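Local coordinates for protein FACT complex subunit SPT16 (Ashbya gossypii, PDB 6A8M) that probably acts, as part of the FACT complex, as a histone chaperone that reorganizes nucleosomes during transcription, DNA replication and repair, at residues N317-I329 with A411-L423. Sequence-based numbering, arbitrary orientation.
Sequences NYDFLLLLQEEII and ASYALQLADTVQL
Asn317 meets the Tyr413 ring at its edge: Asn317 ND2 comes in near the ring plane and donates to Tyr413 OH at 2.9 Å. The bond is bent, with an N-H...O angle of 141°, although OH lies almost in the amide plane, and amide and ring are nearly coplanar. Ala411 O, from the loop just before the strand, lies in the ring plane at its edge. The second amide, that of Gln325, is turned well out of the plane of the Asp419 carboxylate. Gln325 NE2 reaches the anti lone pair of Asp419 OD2 at 2.8 Å along a nearly straight line (168°), while a water bound to NE2 donates to Leu417 O, so both amide hydrogens are used. Gln325 gets down to the strand because CG stands anti to the backbone N (chi1 -169°) and the chain runs on extended. Lys436 NZ forms a salt bridge with Asp419 OD2 and a hydrogen bond with Gln325 OE1; Arg304 (salt bridge) and Thr432 (hydrogen bond) hold Asp419 OD1, surroundings likely to keep the carboxylate ionised. This is a helix lying on an antiparallel sheet in the M24 peptidase-like domain of Spt16, the pita-bread fold; helix segment 317-329 runs along strand segment 412-423, their axes 9.3 Å apart at closest. Alternate strand residues, Tyr413 through Val421, point at the helix. Leu321 CD2 sits over the strand between Leu415 CB, at 3.7 Å, and Leu417 CB; Leu399 and Phe401 of the adjoining strand also touch this leucine. Leu417 CD2 touches both Leu322 CD2 and the amide end of Gln325, 3.5 Å from Gln325 OE1. With alanine here in place of Gln325, Asp419 OD2 would probably lose its amide donor, though Lys436 would remain, and the water bridging to Leu417 O would lose its hold on the helix. Farther along, Ile329 CD1 rests obliquely against Val421 CG2 at 3.9 Å.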
loop_
_atom_site.group_PDB
_atom_site.type_symbol
_atom_site.label_atom_id
_atom_site.label_comp_id
_atom_site.label_asym_id
_atom_site.label_seq_id
_atom_site.Cartn_x
_atom_site.Cartn_y
_atom_site.Cartn_z
ATOM N N ASN A 317 25.448 13.939 -8.764
ATOM C CA ASN A 317 24.117 13.482 -9.137
ATOM C C ASN A 317 23.298 13.090 -7.921
ATOM O O ASN A 317 22.075 13.239 -7.943
ATOM C CB ASN A 317 24.222 12.341 -10.137
ATOM C CG ASN A 317 24.700 12.831 -11.493
ATOM O OD1 ASN A 317 24.527 14.013 -11.828
ATOM N ND2 ASN A 317 25.348 11.958 -12.254
ATOM N N TYR A 318 23.937 12.613 -6.849
ATOM C CA TYR A 318 23.174 12.400 -5.626
ATOM C C TYR A 318 22.699 13.724 -5.043
ATOM O O TYR A 318 21.573 13.821 -4.545
ATOM C CB TYR A 318 23.980 11.624 -4.586
ATOM C CG TYR A 318 23.143 11.409 -3.343
ATOM C CD1 TYR A 318 22.220 10.379 -3.281
ATOM C CD2 TYR A 318 23.218 12.282 -2.268
ATOM C CE1 TYR A 318 21.413 10.197 -2.156
ATOM C CE2 TYR A 318 22.421 12.105 -1.130
ATOM C CZ TYR A 318 21.520 11.055 -1.091
ATOM O OH TYR A 318 20.709 10.862 0.007
ATOM N N ASP A 319 23.545 14.752 -5.085
ATOM C CA ASP A 319 23.108 16.071 -4.631
ATOM C C ASP A 319 21.900 16.538 -5.421
ATOM O O ASP A 319 20.948 17.087 -4.851
ATOM C CB ASP A 319 24.242 17.088 -4.763
ATOM C CG ASP A 319 25.359 16.860 -3.761
ATOM O OD1 ASP A 319 25.123 16.160 -2.744
ATOM O OD2 ASP A 319 26.463 17.404 -3.992
ATOM N N PHE A 320 21.938 16.353 -6.741
ATOM C CA PHE A 320 20.802 16.710 -7.585
ATOM C C PHE A 320 19.561 15.907 -7.224
ATOM O O PHE A 320 18.458 16.458 -7.159
ATOM C CB PHE A 320 21.142 16.501 -9.061
ATOM C CG PHE A 320 19.930 16.532 -9.934
ATOM C CD1 PHE A 320 19.354 17.740 -10.260
ATOM C CD2 PHE A 320 19.316 15.349 -10.352
ATOM C CE1 PHE A 320 18.216 17.784 -11.039
ATOM C CE2 PHE A 320 18.170 15.385 -11.117
ATOM C CZ PHE A 320 17.621 16.595 -11.456
ATOM N N LEU A 321 19.715 14.595 -7.004
ATOM C CA LEU A 321 18.572 13.758 -6.651
ATOM C C LEU A 321 17.853 14.299 -5.421
ATOM O O LEU A 321 16.617 14.328 -5.379
ATOM C CB LEU A 321 19.038 12.318 -6.416
ATOM C CG LEU A 321 18.022 11.276 -5.975
ATOM C CD1 LEU A 321 16.983 11.075 -7.068
ATOM C CD2 LEU A 321 18.752 9.972 -5.670
ATOM N N LEU A 322 18.612 14.771 -4.422
ATOM C CA LEU A 322 17.994 15.393 -3.252
ATOM C C LEU A 322 17.187 16.626 -3.626
ATOM O O LEU A 322 16.070 16.823 -3.123
ATOM C CB LEU A 322 19.058 15.787 -2.231
ATOM C CG LEU A 322 19.653 14.694 -1.368
ATOM C CD1 LEU A 322 20.749 15.309 -0.480
ATOM C CD2 LEU A 322 18.570 14.006 -0.531
ATOM N N LEU A 323 17.760 17.488 -4.472
ATOM C CA LEU A 323 17.081 18.706 -4.908
ATOM C C LEU A 323 15.823 18.382 -5.695
ATOM O O LEU A 323 14.808 19.073 -5.568
ATOM C CB LEU A 323 18.030 19.558 -5.758
ATOM C CG LEU A 323 19.260 20.085 -5.007
ATOM C CD1 LEU A 323 20.174 20.874 -5.907
ATOM C CD2 LEU A 323 18.798 20.943 -3.830
ATOM N N LEU A 324 15.869 17.323 -6.505
ATOM C CA LEU A 324 14.698 16.919 -7.280
ATOM C C LEU A 324 13.577 16.432 -6.372
ATOM O O LEU A 324 12.403 16.784 -6.566
ATOM C CB LEU A 324 15.096 15.831 -8.283
ATOM C CG LEU A 324 13.932 15.167 -9.027
ATOM C CD1 LEU A 324 13.256 16.232 -9.910
ATOM C CD2 LEU A 324 14.425 14.020 -9.886
ATOM N N GLN A 325 13.909 15.596 -5.387
ATOM C CA GLN A 325 12.880 15.144 -4.456
ATOM C C GLN A 325 12.252 16.328 -3.739
ATOM O O GLN A 325 11.029 16.393 -3.575
ATOM C CB GLN A 325 13.465 14.159 -3.435
ATOM C CG GLN A 325 12.345 13.469 -2.635
ATOM C CD GLN A 325 12.796 12.880 -1.314
ATOM O OE1 GLN A 325 13.484 13.538 -0.520
ATOM N NE2 GLN A 325 12.379 11.645 -1.055
ATOM N N GLU A 326 13.080 17.281 -3.321
ATOM C CA GLU A 326 12.566 18.473 -2.659
ATOM C C GLU A 326 11.624 19.248 -3.574
ATOM O O GLU A 326 10.568 19.717 -3.133
ATOM C CB GLU A 326 13.735 19.351 -2.204
ATOM C CG GLU A 326 13.320 20.686 -1.605
ATOM C CD GLU A 326 12.620 20.542 -0.265
ATOM O OE1 GLU A 326 12.924 19.585 0.474
ATOM O OE2 GLU A 326 11.757 21.390 0.045
ATOM N N GLU A 327 11.989 19.387 -4.854
ATOM C CA GLU A 327 11.110 20.050 -5.813
ATOM C C GLU A 327 9.767 19.339 -5.904
ATOM O O GLU A 327 8.715 19.984 -5.940
ATOM C CB GLU A 327 11.802 20.110 -7.180
ATOM C CG GLU A 327 10.890 20.401 -8.390
ATOM C CD GLU A 327 10.348 21.824 -8.450
ATOM O OE1 GLU A 327 10.734 22.659 -7.609
ATOM O OE2 GLU A 327 9.529 22.119 -9.354
ATOM N N ILE A 328 9.780 18.006 -5.941
ATOM C CA ILE A 328 8.530 17.255 -5.995
ATOM C C ILE A 328 7.735 17.457 -4.710
ATOM O O ILE A 328 6.554 17.818 -4.742
ATOM C CB ILE A 328 8.815 15.765 -6.255
ATOM C CG1 ILE A 328 9.424 15.591 -7.630
ATOM C CG2 ILE A 328 7.547 14.929 -6.172
ATOM C CD1 ILE A 328 9.976 14.215 -7.823
ATOM N N ILE A 329 8.381 17.261 -3.557
ATOM C CA ILE A 329 7.639 17.235 -2.296
ATOM C C ILE A 329 7.094 18.613 -1.956
ATOM O O ILE A 329 5.920 18.763 -1.589
ATOM C CB ILE A 329 8.521 16.687 -1.163
ATOM C CG1 ILE A 329 8.766 15.186 -1.366
ATOM C CG2 ILE A 329 7.878 17.010 0.202
ATOM C CD1 ILE A 329 9.783 14.548 -0.405
ATOM N N ALA A 411 32.503 3.005 -14.291
ATOM C CA ALA A 411 31.808 2.253 -13.252
ATOM C C ALA A 411 30.295 2.447 -13.338
ATOM O O ALA A 411 29.801 3.574 -13.389
ATOM C CB ALA A 411 32.329 2.677 -11.876
ATOM N N SER A 412 29.566 1.337 -13.349
ATOM C CA SER A 412 28.109 1.375 -13.382
ATOM C C SER A 412 27.554 1.815 -12.034
ATOM O O SER A 412 28.028 1.382 -10.975
ATOM C CB SER A 412 27.553 -0.008 -13.723
ATOM O OG SER A 412 27.926 -0.397 -15.034
ATOM N N TYR A 413 26.526 2.663 -12.063
ATOM C CA TYR A 413 25.835 3.008 -10.828
ATOM C C TYR A 413 24.383 3.371 -11.114
ATOM O O TYR A 413 23.921 3.359 -12.256
ATOM C CB TYR A 413 26.547 4.131 -10.073
ATOM C CG TYR A 413 26.553 5.512 -10.698
ATOM C CD1 TYR A 413 27.489 5.854 -11.675
ATOM C CD2 TYR A 413 25.678 6.498 -10.240
ATOM C CE1 TYR A 413 27.516 7.155 -12.211
ATOM C CE2 TYR A 413 25.692 7.784 -10.766
ATOM C CZ TYR A 413 26.605 8.105 -11.740
ATOM O OH TYR A 413 26.617 9.389 -12.244
ATOM N N ALA A 414 23.653 3.616 -10.037
ATOM C CA ALA A 414 22.243 3.955 -10.102
ATOM C C ALA A 414 21.958 4.741 -8.840
ATOM O O ALA A 414 22.753 4.730 -7.894
ATOM C CB ALA A 414 21.341 2.713 -10.214
ATOM N N LEU A 415 20.843 5.449 -8.846
ATOM C CA LEU A 415 20.474 6.296 -7.720
ATOM C C LEU A 415 19.007 6.090 -7.418
ATOM O O LEU A 415 18.185 6.017 -8.333
ATOM C CB LEU A 415 20.708 7.798 -8.014
ATOM C CG LEU A 415 22.150 8.162 -8.377
ATOM C CD1 LEU A 415 22.227 9.601 -8.890
ATOM C CD2 LEU A 415 23.073 7.974 -7.169
ATOM N N GLN A 416 18.662 6.060 -6.135
ATOM C CA GLN A 416 17.259 5.914 -5.809
ATOM C C GLN A 416 16.988 6.510 -4.437
ATOM O O GLN A 416 17.729 6.264 -3.489
ATOM C CB GLN A 416 16.837 4.441 -5.858
ATOM C CG GLN A 416 15.368 4.238 -5.599
ATOM C CD GLN A 416 14.934 2.843 -5.946
ATOM O OE1 GLN A 416 15.459 1.851 -5.387
ATOM N NE2 GLN A 416 14.011 2.739 -6.891
ATOM N N LEU A 417 15.898 7.266 -4.335
ATOM C CA LEU A 417 15.512 7.885 -3.077
ATOM C C LEU A 417 14.002 7.792 -2.966
ATOM O O LEU A 417 13.308 8.116 -3.929
ATOM C CB LEU A 417 15.949 9.356 -3.061
ATOM C CG LEU A 417 15.791 10.141 -1.768
ATOM C CD1 LEU A 417 16.746 9.582 -0.706
ATOM C CD2 LEU A 417 16.054 11.622 -2.022
ATOM N N ALA A 418 13.495 7.377 -1.803
ATOM C CA ALA A 418 12.049 7.347 -1.594
ATOM C C ALA A 418 11.718 7.757 -0.170
ATOM O O ALA A 418 12.450 7.441 0.766
ATOM C CB ALA A 418 11.451 5.948 -1.896
ATOM N N ASP A 419 10.587 8.454 -0.012
ATOM C CA ASP A 419 10.079 8.819 1.299
ATOM C C ASP A 419 8.562 8.768 1.277
ATOM O O ASP A 419 7.932 8.904 0.224
ATOM C CB ASP A 419 10.554 10.221 1.730
ATOM C CG ASP A 419 11.979 10.202 2.250
ATOM O OD1 ASP A 419 12.190 9.666 3.352
ATOM O OD2 ASP A 419 12.883 10.698 1.552
ATOM N N THR A 420 7.983 8.590 2.462
ATOM C CA THR A 420 6.533 8.603 2.628
ATOM C C THR A 420 6.082 10.017 2.981
ATOM O O THR A 420 6.628 10.639 3.897
ATOM C CB THR A 420 6.144 7.600 3.706
ATOM O OG1 THR A 420 6.639 6.311 3.304
ATOM C CG2 THR A 420 4.635 7.535 3.901
ATOM N N VAL A 421 5.118 10.538 2.232
ATOM C CA VAL A 421 4.700 11.933 2.358
ATOM C C VAL A 421 3.191 11.988 2.552
ATOM O O VAL A 421 2.438 11.437 1.740
ATOM C CB VAL A 421 5.099 12.762 1.122
ATOM C CG1 VAL A 421 4.651 14.227 1.303
ATOM C CG2 VAL A 421 6.613 12.665 0.846
ATOM N N GLN A 422 2.758 12.678 3.596
ATOM C CA GLN A 422 1.357 12.837 3.942
ATOM C C GLN A 422 0.915 14.249 3.591
ATOM O O GLN A 422 1.540 15.215 4.023
ATOM C CB GLN A 422 1.154 12.597 5.438
ATOM C CG GLN A 422 -0.246 12.889 5.913
ATOM C CD GLN A 422 -1.238 11.836 5.444
ATOM O OE1 GLN A 422 -1.040 10.636 5.658
ATOM N NE2 GLN A 422 -2.310 12.278 4.801
ATOM N N LEU A 423 -0.172 14.379 2.830
ATOM C CA LEU A 423 -0.782 15.695 2.635
ATOM C C LEU A 423 -1.614 16.022 3.857
ATOM O O LEU A 423 -2.531 15.267 4.194
ATOM C CB LEU A 423 -1.668 15.720 1.389
ATOM C CG LEU A 423 -1.050 16.061 0.035
ATOM C CD1 LEU A 423 -0.489 17.495 0.018
ATOM C CD2 LEU A 423 0.020 15.057 -0.297
HETATM O O HOH W 1 11.627 10.431 -3.217
#